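Local coordinates for adenosine monophosphate-protein transferase (Bartonella henselae str. Houston-1, PDB 5NH2) that transfers AMP from ATP to tyrosine and threonine residues of host target proteins during infection, here represented by its Fic and intracellular delivery regions, at residues Phe72-His80 against Phe85-Met96; Arg98-Ala106 against Met187-Glu195. All coordinates share one frame; numbering follows the deposited sequence.

How the interactions relate
Both contacts belong to the Fic part of the chain. Interaction 1 is mostly loop and turn, while interaction 2 sets a loop against helix 183-196. Interaction 1 joins two neighbouring parts of the chain beside the short hairpin of strands 83-84 and 90-91. It is partly buried and directional, with three hydrogen bonds. Interaction 2 lies at the surface and joins segments far apart in sequence. It has no such bonds and works through side-chain touch. The two share a border: Arg79 NH2 is 3.0 Å from Ala106 O, a probable hydrogen bond, and Phe105 packs beside Met96. Each also contains residues that probably bind ATP, Phe85 and Ala86 in interaction 1 and Arg98 and Thr99 in interaction 2.

Interaction 1 (Phe72-His80 against Phe85-Met96); sequences FEWAGYLRH and FADGTTAAMPEM
Glu73 reaches Ala86 with one carboxylate oxygen. Its chain runs straight beyond CG (chi2 175°). Glu73 OE2 takes the backbone N of Ala86 on its syn lone pair, at 2.7 Å. The other oxygen, Glu73 OE1, lies at the edge of the Phe85 ring, 3.9 Å from Phe85 CD1. The bond to Ala86 N holds the second residue of the turn Phe85-Gly88, where Phe85 and Ala86 probably bind ATP.

Trp74 comes next and meets the same ring. Trp74 CD1 is 3.7 Å from Phe85 CZ. The two rings lie obliquely, their planes 80° apart.

The chain then leaves the partner and returns at Arg79. Here the backbone and the side chain both bind Met93. Met93 N donates to Arg79 O at 2.9 Å. In return, Arg79 NH1 donates to Met93 O at 3.0 Å, almost straight and in the carbonyl plane. The bond also lies in the guanidinium plane. Met96 CE packs on the aliphatic part, 3.4 Å from Arg79 CD, while Met96 CB sits over one guanidinium face. At His80, His80 CB rests 4.3 Å from Pro94 CA.

The second segment carries strand 90-91, which pairs with strand 83-84 in a hairpin consistent with the flap of Fic proteins. Arg79 NE also binds His151 O, at the head of the Fic motif. Helix 109-124 touches Arg79 and His80, and helix 57-68 packs on Ala75 and Leu78.

Interaction 2 (Arg98-Ala106 against Met187-Glu195); sequences RTGWKNAFA and MVASVAVAE
The ammonium of Lys102 rests on the side of helix 183-196. Lys102 NZ lies 3.9 Å from Val191 CG1 and 4.1 Å from Ser190 CB. These are van der Waals touches of the ammonium on carbon, not polar bonds. Ser190 OG itself turns back to bond to Met186 O, one turn earlier. The lysine chain is bent at chi2 and chi3 (108° and 79°), which turns its end onto Val191 and Ala194. Lys102 CE comes to 3.9 Å from Ala194 CB. Lys102 is poorly ordered, so this pose is only approximate.

Trp101 meets the helix further toward its start. Its six-membered ring presents an edge to Met187, with Met187 SD 4.1 Å from Trp101 CH2 and close to the ring plane. This is a Met-aromatic contact. In the same ring, Trp101 CZ3 is 4.1 Å from Val191 CG1. Val191 therefore touches both Trp101 and Lys102.

Asn103, also poorly ordered, lies against the later end of the helical segment. Asn103 OD1 is 3.3 Å from Ala194 O and 3.6 Å from Glu195 OE2. As modelled, acceptors face acceptors and do not hydrogen-bond, but the orientation of this amide is uncertain. The amide and the Glu195 carboxylate are turned 62° apart.

Within the loop, the Arg98 guanidinium lies between the Trp101 and Phe105 rings. Arg98 and Thr99 probably bind ATP. Helix 200-208 packs on Ala189 and Ala192, away from the loop.

The chemistry is mostly apolar and weakly directional. Loop and helix meet mainly through van der Waals contact, which may relate to the poor order of Lys102 and Asn103.

Interaction 1 (Phe72-His80 against Phe85-Met96)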
loop_
_atom_site.group_PDB
_atom_site.type_symbol
_atom_site.label_atom_id
_atom_site.label_comp_id
_atom_site.label_asym_id
_atom_site.label_seq_id
_atom_site.Cartn_x
_atom_site.Cartn_y
_atom_site.Cartn_z
ATOM N N PHE A 72 -0.696 -2.961 -19.999
ATOM C CA PHE A 72 0.237 -4.003 -20.448
ATOM C C PHE A 72 -0.494 -5.202 -21.048
ATOM O O PHE A 72 -1.493 -5.677 -20.499
ATOM C CB PHE A 72 1.134 -4.522 -19.288
ATOM C CG PHE A 72 1.871 -3.428 -18.519
ATOM C CD1 PHE A 72 2.777 -2.567 -19.163
ATOM C CD2 PHE A 72 1.664 -3.272 -17.170
ATOM C CE1 PHE A 72 3.414 -1.578 -18.469
ATOM C CE2 PHE A 72 2.296 -2.283 -16.472
ATOM C CZ PHE A 72 3.175 -1.437 -17.097
ATOM N N GLU A 73 0.048 -5.729 -22.145
ATOM C CA GLU A 73 -0.429 -7.002 -22.678
ATOM C C GLU A 73 -0.272 -8.146 -21.659
ATOM O O GLU A 73 -1.081 -9.071 -21.641
ATOM C CB GLU A 73 0.308 -7.341 -23.984
ATOM C CG GLU A 73 -0.023 -6.434 -25.181
ATOM C CD GLU A 73 0.827 -6.732 -26.425
ATOM O OE1 GLU A 73 1.397 -5.763 -26.984
ATOM O OE2 GLU A 73 0.927 -7.919 -26.840
ATOM N N TRP A 74 0.729 -8.083 -20.786
ATOM C CA TRP A 74 1.008 -9.145 -19.824
ATOM C C TRP A 74 0.326 -8.935 -18.454
ATOM O O TRP A 74 0.797 -9.483 -17.444
ATOM C CB TRP A 74 2.512 -9.325 -19.674
ATOM C CG TRP A 74 3.261 -8.024 -19.486
ATOM C CD1 TRP A 74 3.821 -7.225 -20.493
ATOM C CD2 TRP A 74 3.552 -7.373 -18.240
ATOM N NE1 TRP A 74 4.432 -6.144 -19.931
ATOM C CE2 TRP A 74 4.292 -6.190 -18.557
ATOM C CE3 TRP A 74 3.277 -7.671 -16.896
ATOM C CZ2 TRP A 74 4.751 -5.278 -17.563
ATOM C CZ3 TRP A 74 3.753 -6.766 -15.881
ATOM C CH2 TRP A 74 4.485 -5.583 -16.229
ATOM N N ALA A 75 -0.673 -8.056 -18.370
ATOM C CA ALA A 75 -1.395 -7.890 -17.109
ATOM C C ALA A 75 -1.805 -9.260 -16.573
ATOM O O ALA A 75 -2.401 -10.064 -17.292
ATOM C CB ALA A 75 -2.639 -7.012 -17.309
ATOM N N GLY A 76 -1.434 -9.544 -15.323
ATOM C CA GLY A 76 -1.706 -10.850 -14.741
ATOM C C GLY A 76 -0.722 -11.974 -15.049
ATOM O O GLY A 76 -0.960 -13.102 -14.613
ATOM N N TYR A 77 0.357 -11.735 -15.798
ATOM C CA TYR A 77 1.350 -12.784 -16.035
ATOM C C TYR A 77 2.589 -12.588 -15.147
ATOM O O TYR A 77 3.054 -11.460 -14.922
ATOM C CB TYR A 77 1.768 -12.854 -17.518
ATOM C CG TYR A 77 0.669 -13.311 -18.508
ATOM C CD1 TYR A 77 -0.449 -12.510 -18.756
ATOM C CD2 TYR A 77 0.787 -14.504 -19.238
ATOM C CE1 TYR A 77 -1.432 -12.897 -19.671
ATOM C CE2 TYR A 77 -0.183 -14.884 -20.146
ATOM C CZ TYR A 77 -1.296 -14.073 -20.352
ATOM O OH TYR A 77 -2.272 -14.440 -21.256
ATOM N N LEU A 78 3.074 -13.707 -14.609
ATOM C CA LEU A 78 4.229 -13.783 -13.731
ATOM C C LEU A 78 5.505 -13.703 -14.552
ATOM O O LEU A 78 5.555 -14.153 -15.700
ATOM C CB LEU A 78 4.199 -15.097 -12.936
ATOM C CG LEU A 78 2.944 -15.202 -12.049
ATOM C CD1 LEU A 78 2.795 -16.611 -11.484
ATOM C CD2 LEU A 78 2.851 -14.174 -10.936
ATOM N N ARG A 79 6.570 -13.182 -13.936
ATOM C CA ARG A 79 7.726 -12.780 -14.736
ATOM C C ARG A 79 8.656 -13.941 -15.115
ATOM O O ARG A 79 9.523 -13.774 -15.992
ATOM C CB ARG A 79 8.512 -11.699 -13.997
ATOM C CG ARG A 79 9.171 -12.187 -12.761
ATOM C CD ARG A 79 10.072 -11.105 -12.122
ATOM N NE ARG A 79 10.231 -11.296 -10.689
ATOM C CZ ARG A 79 11.224 -11.965 -10.098
ATOM N NH1 ARG A 79 12.213 -12.520 -10.818
ATOM N NH2 ARG A 79 11.236 -12.064 -8.776
ATOM N N HIS A 80 8.525 -15.094 -14.485
ATOM C CA HIS A 80 9.362 -16.219 -14.896
ATOM C C HIS A 80 8.701 -17.087 -15.968
ATOM O O HIS A 80 9.291 -18.095 -16.358
ATOM C CB HIS A 80 9.744 -17.077 -13.681
ATOM C CG HIS A 80 8.593 -17.811 -13.074
ATOM N ND1 HIS A 80 7.503 -17.159 -12.535
ATOM C CD2 HIS A 80 8.355 -19.135 -12.930
ATOM C CE1 HIS A 80 6.643 -18.054 -12.076
ATOM N NE2 HIS A 80 7.139 -19.259 -12.297
ATOM N N PHE A 85 4.689 -10.965 -26.889
ATOM C CA PHE A 85 3.964 -9.761 -27.251
ATOM C C PHE A 85 3.273 -9.901 -28.615
ATOM O O PHE A 85 3.683 -10.678 -29.483
ATOM C CB PHE A 85 4.934 -8.574 -27.288
ATOM C CG PHE A 85 5.367 -8.081 -25.921
ATOM C CD1 PHE A 85 4.695 -7.020 -25.304
ATOM C CD2 PHE A 85 6.437 -8.677 -25.254
ATOM C CE1 PHE A 85 5.086 -6.542 -24.042
ATOM C CE2 PHE A 85 6.830 -8.218 -23.990
ATOM C CZ PHE A 85 6.154 -7.141 -23.386
ATOM N N ALA A 86 2.234 -9.097 -28.822
ATOM C CA ALA A 86 1.623 -9.061 -30.151
ATOM C C ALA A 86 2.626 -8.706 -31.239
ATOM O O ALA A 86 2.383 -9.038 -32.401
ATOM C CB ALA A 86 0.455 -8.073 -30.199
ATOM N N ASP A 87 3.764 -8.083 -30.898
ATOM C CA ASP A 87 4.783 -7.768 -31.910
ATOM C C ASP A 87 5.699 -8.939 -32.263
ATOM O O ASP A 87 6.598 -8.759 -33.082
ATOM C CB ASP A 87 5.648 -6.572 -31.464
ATOM C CG ASP A 87 6.485 -6.850 -30.192
ATOM O OD1 ASP A 87 6.797 -8.007 -29.886
ATOM O OD2 ASP A 87 6.859 -5.880 -29.491
ATOM N N GLY A 88 5.552 -10.104 -31.623
ATOM C CA GLY A 88 6.327 -11.271 -31.938
ATOM C C GLY A 88 7.447 -11.602 -30.962
ATOM O O GLY A 88 7.912 -12.750 -30.956
ATOM N N THR A 89 7.922 -10.641 -30.163
ATOM C CA THR A 89 9.063 -10.887 -29.281
ATOM C C THR A 89 8.613 -11.557 -27.987
ATOM O O THR A 89 7.458 -11.436 -27.576
ATOM C CB THR A 89 9.791 -9.585 -28.977
ATOM O OG1 THR A 89 8.960 -8.785 -28.141
ATOM C CG2 THR A 89 10.027 -8.795 -30.288
ATOM N N THR A 90 9.530 -12.279 -27.350
ATOM C CA THR A 90 9.218 -13.018 -26.131
ATOM C C THR A 90 10.137 -12.591 -24.990
ATOM O O THR A 90 11.370 -12.643 -25.103
ATOM C CB THR A 90 9.301 -14.533 -26.367
ATOM O OG1 THR A 90 8.598 -14.854 -27.562
ATOM C CG2 THR A 90 8.620 -15.284 -25.226
ATOM N N ALA A 91 9.524 -12.164 -23.898
ATOM C CA ALA A 91 10.206 -11.586 -22.758
ATOM C C ALA A 91 9.992 -12.473 -21.539
ATOM O O ALA A 91 8.990 -13.187 -21.433
ATOM C CB ALA A 91 9.654 -10.156 -22.492
ATOM N N ALA A 92 10.956 -12.441 -20.629
ATOM C CA ALA A 92 10.811 -12.958 -19.269
ATOM C C ALA A 92 11.896 -12.313 -18.424
ATOM O O ALA A 92 12.917 -11.856 -18.951
ATOM C CB ALA A 92 10.927 -14.479 -19.196
ATOM N N MET A 93 11.667 -12.258 -17.108
ATOM C CA MET A 93 12.698 -11.808 -16.177
ATOM C C MET A 93 12.745 -12.733 -14.953
ATOM O O MET A 93 12.422 -12.321 -13.834
ATOM C CB MET A 93 12.466 -10.345 -15.788
ATOM C CG MET A 93 13.638 -9.719 -15.068
ATOM S SD MET A 93 13.448 -7.940 -14.747
ATOM C CE MET A 93 13.784 -7.252 -16.376
ATOM N N PRO A 94 13.203 -13.984 -15.143
ATOM C CA PRO A 94 13.432 -14.889 -13.978
ATOM C C PRO A 94 14.318 -14.293 -12.878
ATOM O O PRO A 94 14.151 -14.623 -11.697
ATOM C CB PRO A 94 14.099 -16.132 -14.624
ATOM C CG PRO A 94 14.857 -15.578 -15.823
ATOM C CD PRO A 94 13.803 -14.526 -16.372
ATOM N N GLU A 95 15.219 -13.382 -13.209
ATOM C CA GLU A 95 16.013 -12.715 -12.188
ATOM C C GLU A 95 15.860 -11.215 -12.400
ATOM O O GLU A 95 16.141 -10.701 -13.492
ATOM C CB GLU A 95 17.508 -13.147 -12.239
ATOM C CG GLU A 95 18.352 -12.487 -11.150
ATOM C CD GLU A 95 19.852 -12.742 -11.219
ATOM O OE1 GLU A 95 20.649 -11.955 -10.607
ATOM O OE2 GLU A 95 20.248 -13.744 -11.850
ATOM N N MET A 96 15.382 -10.512 -11.384
ATOM C CA MET A 96 15.239 -9.056 -11.471
ATOM C C MET A 96 16.195 -8.448 -10.451
ATOM O O MET A 96 15.901 -8.420 -9.251
ATOM C CB MET A 96 13.788 -8.636 -11.217
ATOM C CG MET A 96 13.582 -7.190 -10.726
ATOM S SD MET A 96 11.817 -6.662 -10.857
ATOM C CE MET A 96 11.223 -7.936 -11.956
#

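Interaction 2 (Arg98-Ala106 against Met187-Glu195)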
loop_
_atom_site.group_PDB
_atom_site.type_symbol
_atom_site.label_atom_id
_atom_site.label_comp_id
_atom_site.label_asym_id
_atom_site.label_seq_id
_atom_site.Cartn_x
_atom_site.Cartn_y
_atom_site.Cartn_z
ATOM N N ARG A 98 18.382 -5.861 -8.241
ATOM C CA ARG A 98 18.131 -4.622 -7.541
ATOM C C ARG A 98 19.409 -3.789 -7.502
ATOM O O ARG A 98 20.499 -4.328 -7.278
ATOM C CB ARG A 98 17.650 -4.914 -6.125
ATOM C CG ARG A 98 16.866 -6.219 -5.978
ATOM C CD ARG A 98 16.158 -6.234 -4.598
ATOM N NE ARG A 98 15.410 -4.996 -4.303
ATOM C CZ ARG A 98 14.856 -4.681 -3.121
ATOM N NH1 ARG A 98 14.945 -5.491 -2.058
ATOM N NH2 ARG A 98 14.189 -3.538 -3.000
ATOM N N THR A 99 19.281 -2.475 -7.734
ATOM C CA THR A 99 20.413 -1.560 -7.579
ATOM C C THR A 99 20.586 -1.278 -6.092
ATOM O O THR A 99 19.670 -0.748 -5.454
ATOM C CB THR A 99 20.187 -0.254 -8.357
ATOM O OG1 THR A 99 20.346 -0.486 -9.757
ATOM C CG2 THR A 99 21.171 0.807 -7.964
ATOM N N GLY A 100 21.738 -1.679 -5.531
ATOM C CA GLY A 100 22.185 -1.296 -4.192
ATOM C C GLY A 100 21.557 -2.028 -3.017
ATOM O O GLY A 100 22.040 -1.870 -1.887
ATOM N N TRP A 101 20.540 -2.858 -3.248
ATOM C CA TRP A 101 19.534 -3.233 -2.255
ATOM C C TRP A 101 19.902 -4.505 -1.484
ATOM O O TRP A 101 21.063 -4.902 -1.363
ATOM C CB TRP A 101 18.159 -3.387 -2.915
ATOM C CG TRP A 101 17.315 -2.121 -2.950
ATOM C CD1 TRP A 101 16.802 -1.516 -4.070
ATOM C CD2 TRP A 101 16.872 -1.313 -1.830
ATOM N NE1 TRP A 101 16.074 -0.397 -3.722
ATOM C CE2 TRP A 101 16.102 -0.246 -2.359
ATOM C CE3 TRP A 101 17.052 -1.385 -0.440
ATOM C CZ2 TRP A 101 15.520 0.740 -1.548
ATOM C CZ3 TRP A 101 16.466 -0.406 0.363
ATOM C CH2 TRP A 101 15.714 0.641 -0.197
ATOM N N LYS A 102 18.876 -5.129 -0.921
ATOM C CA LYS A 102 18.935 -6.194 0.068
ATOM C C LYS A 102 19.368 -7.510 -0.568
ATOM O O LYS A 102 20.139 -7.524 -1.532
ATOM C CB LYS A 102 17.566 -6.359 0.750
ATOM C CG LYS A 102 17.065 -5.121 1.502
ATOM C CD LYS A 102 15.916 -4.438 0.774
ATOM C CE LYS A 102 14.590 -5.131 0.989
ATOM N NZ LYS A 102 13.510 -4.121 0.858
ATOM N N ASN A 103 18.987 -8.611 0.069
ATOM C CA ASN A 103 19.147 -9.976 -0.431
ATOM C C ASN A 103 18.373 -10.231 -1.725
ATOM O O ASN A 103 18.473 -11.287 -2.349
ATOM C CB ASN A 103 18.726 -10.928 0.690
ATOM C CG ASN A 103 19.077 -10.368 2.058
ATOM O OD1 ASN A 103 19.050 -9.152 2.249
ATOM N ND2 ASN A 103 19.436 -11.244 3.004
ATOM N N ALA A 104 17.622 -9.242 -2.145
ATOM C CA ALA A 104 16.885 -9.238 -3.400
ATOM C C ALA A 104 15.813 -10.326 -3.483
ATOM O O ALA A 104 15.364 -10.875 -2.468
ATOM C CB ALA A 104 17.920 -9.327 -4.506
ATOM N N PHE A 105 15.500 -10.728 -4.700
ATOM C CA PHE A 105 14.220 -11.292 -5.064
ATOM C C PHE A 105 14.418 -12.728 -5.506
ATOM O O PHE A 105 15.513 -13.129 -5.908
ATOM C CB PHE A 105 13.532 -10.518 -6.214
ATOM C CG PHE A 105 13.244 -9.080 -5.911
ATOM C CD1 PHE A 105 12.668 -8.700 -4.693
ATOM C CD2 PHE A 105 13.532 -8.089 -6.868
ATOM C CE1 PHE A 105 12.387 -7.326 -4.426
ATOM C CE2 PHE A 105 13.266 -6.755 -6.629
ATOM C CZ PHE A 105 12.699 -6.350 -5.398
ATOM N N ALA A 106 13.339 -13.502 -5.379
ATOM C CA ALA A 106 13.379 -14.892 -5.778
ATOM C C ALA A 106 13.709 -14.975 -7.268
ATOM O O ALA A 106 13.328 -14.103 -8.067
ATOM C CB ALA A 106 12.025 -15.552 -5.467
ATOM N N MET A 187 9.565 1.120 4.082
ATOM C CA MET A 187 10.901 0.646 3.753
ATOM C C MET A 187 11.674 0.221 5.016
ATOM O O MET A 187 12.368 -0.812 5.008
ATOM C CB MET A 187 11.673 1.711 2.957
ATOM C CG MET A 187 13.239 1.546 3.121
ATOM S SD MET A 187 14.206 3.025 2.805
ATOM C CE MET A 187 14.013 4.122 4.206
ATOM N N VAL A 188 11.551 0.983 6.116
ATOM C CA VAL A 188 12.190 0.575 7.375
ATOM C C VAL A 188 11.729 -0.840 7.777
ATOM O O VAL A 188 12.548 -1.702 8.132
ATOM C CB VAL A 188 11.879 1.603 8.497
ATOM C CG1 VAL A 188 12.304 1.076 9.850
ATOM C CG2 VAL A 188 12.535 2.988 8.274
ATOM N N ALA A 189 10.407 -1.084 7.753
ATOM C CA ALA A 189 9.852 -2.386 8.168
ATOM C C ALA A 189 10.371 -3.514 7.276
ATOM O O ALA A 189 10.854 -4.540 7.774
ATOM C CB ALA A 189 8.298 -2.360 8.168
ATOM N N SER A 190 10.302 -3.324 5.947
ATOM C CA SER A 190 10.711 -4.384 5.027
ATOM C C SER A 190 12.191 -4.701 5.169
ATOM O O SER A 190 12.574 -5.875 5.175
ATOM C CB SER A 190 10.438 -3.993 3.561
ATOM O OG SER A 190 9.124 -3.502 3.403
ATOM N N VAL A 191 13.051 -3.673 5.250
ATOM C CA VAL A 191 14.460 -4.034 5.312
ATOM C C VAL A 191 14.816 -4.568 6.693
ATOM O O VAL A 191 15.745 -5.387 6.820
ATOM C CB VAL A 191 15.428 -2.906 4.859
ATOM C CG1 VAL A 191 14.814 -1.937 3.813
ATOM C CG2 VAL A 191 16.209 -2.248 6.017
ATOM N N ALA A 192 14.093 -4.164 7.747
ATOM C CA ALA A 192 14.313 -4.855 9.020
ATOM C C ALA A 192 14.070 -6.349 8.839
ATOM O O ALA A 192 14.895 -7.164 9.260
ATOM C CB ALA A 192 13.438 -4.286 10.136
ATOM N N VAL A 193 13.002 -6.729 8.112
ATOM C CA VAL A 193 12.803 -8.160 7.856
ATOM C C VAL A 193 13.963 -8.732 7.041
ATOM O O VAL A 193 14.601 -9.715 7.430
ATOM C CB VAL A 193 11.481 -8.432 7.116
ATOM C CG1 VAL A 193 11.373 -9.946 6.922
ATOM C CG2 VAL A 193 10.272 -7.920 7.869
ATOM N N ALA A 194 14.183 -8.167 5.848
ATOM C CA ALA A 194 15.007 -8.820 4.840
ATOM C C ALA A 194 16.475 -8.778 5.209
ATOM O O ALA A 194 17.213 -9.715 4.919
ATOM C CB ALA A 194 14.806 -8.171 3.466
ATOM N N GLU A 195 16.903 -7.729 5.880
ATOM C CA GLU A 195 18.301 -7.520 6.234
ATOM C C GLU A 195 18.624 -8.021 7.645
ATOM O O GLU A 195 19.686 -8.633 7.838
ATOM C CB GLU A 195 18.689 -6.040 6.046
ATOM C CG GLU A 195 20.161 -5.715 6.247
ATOM C CD GLU A 195 21.086 -6.354 5.205
ATOM O OE1 GLU A 195 22.238 -6.701 5.565
ATOM O OE2 GLU A 195 20.662 -6.503 4.035
#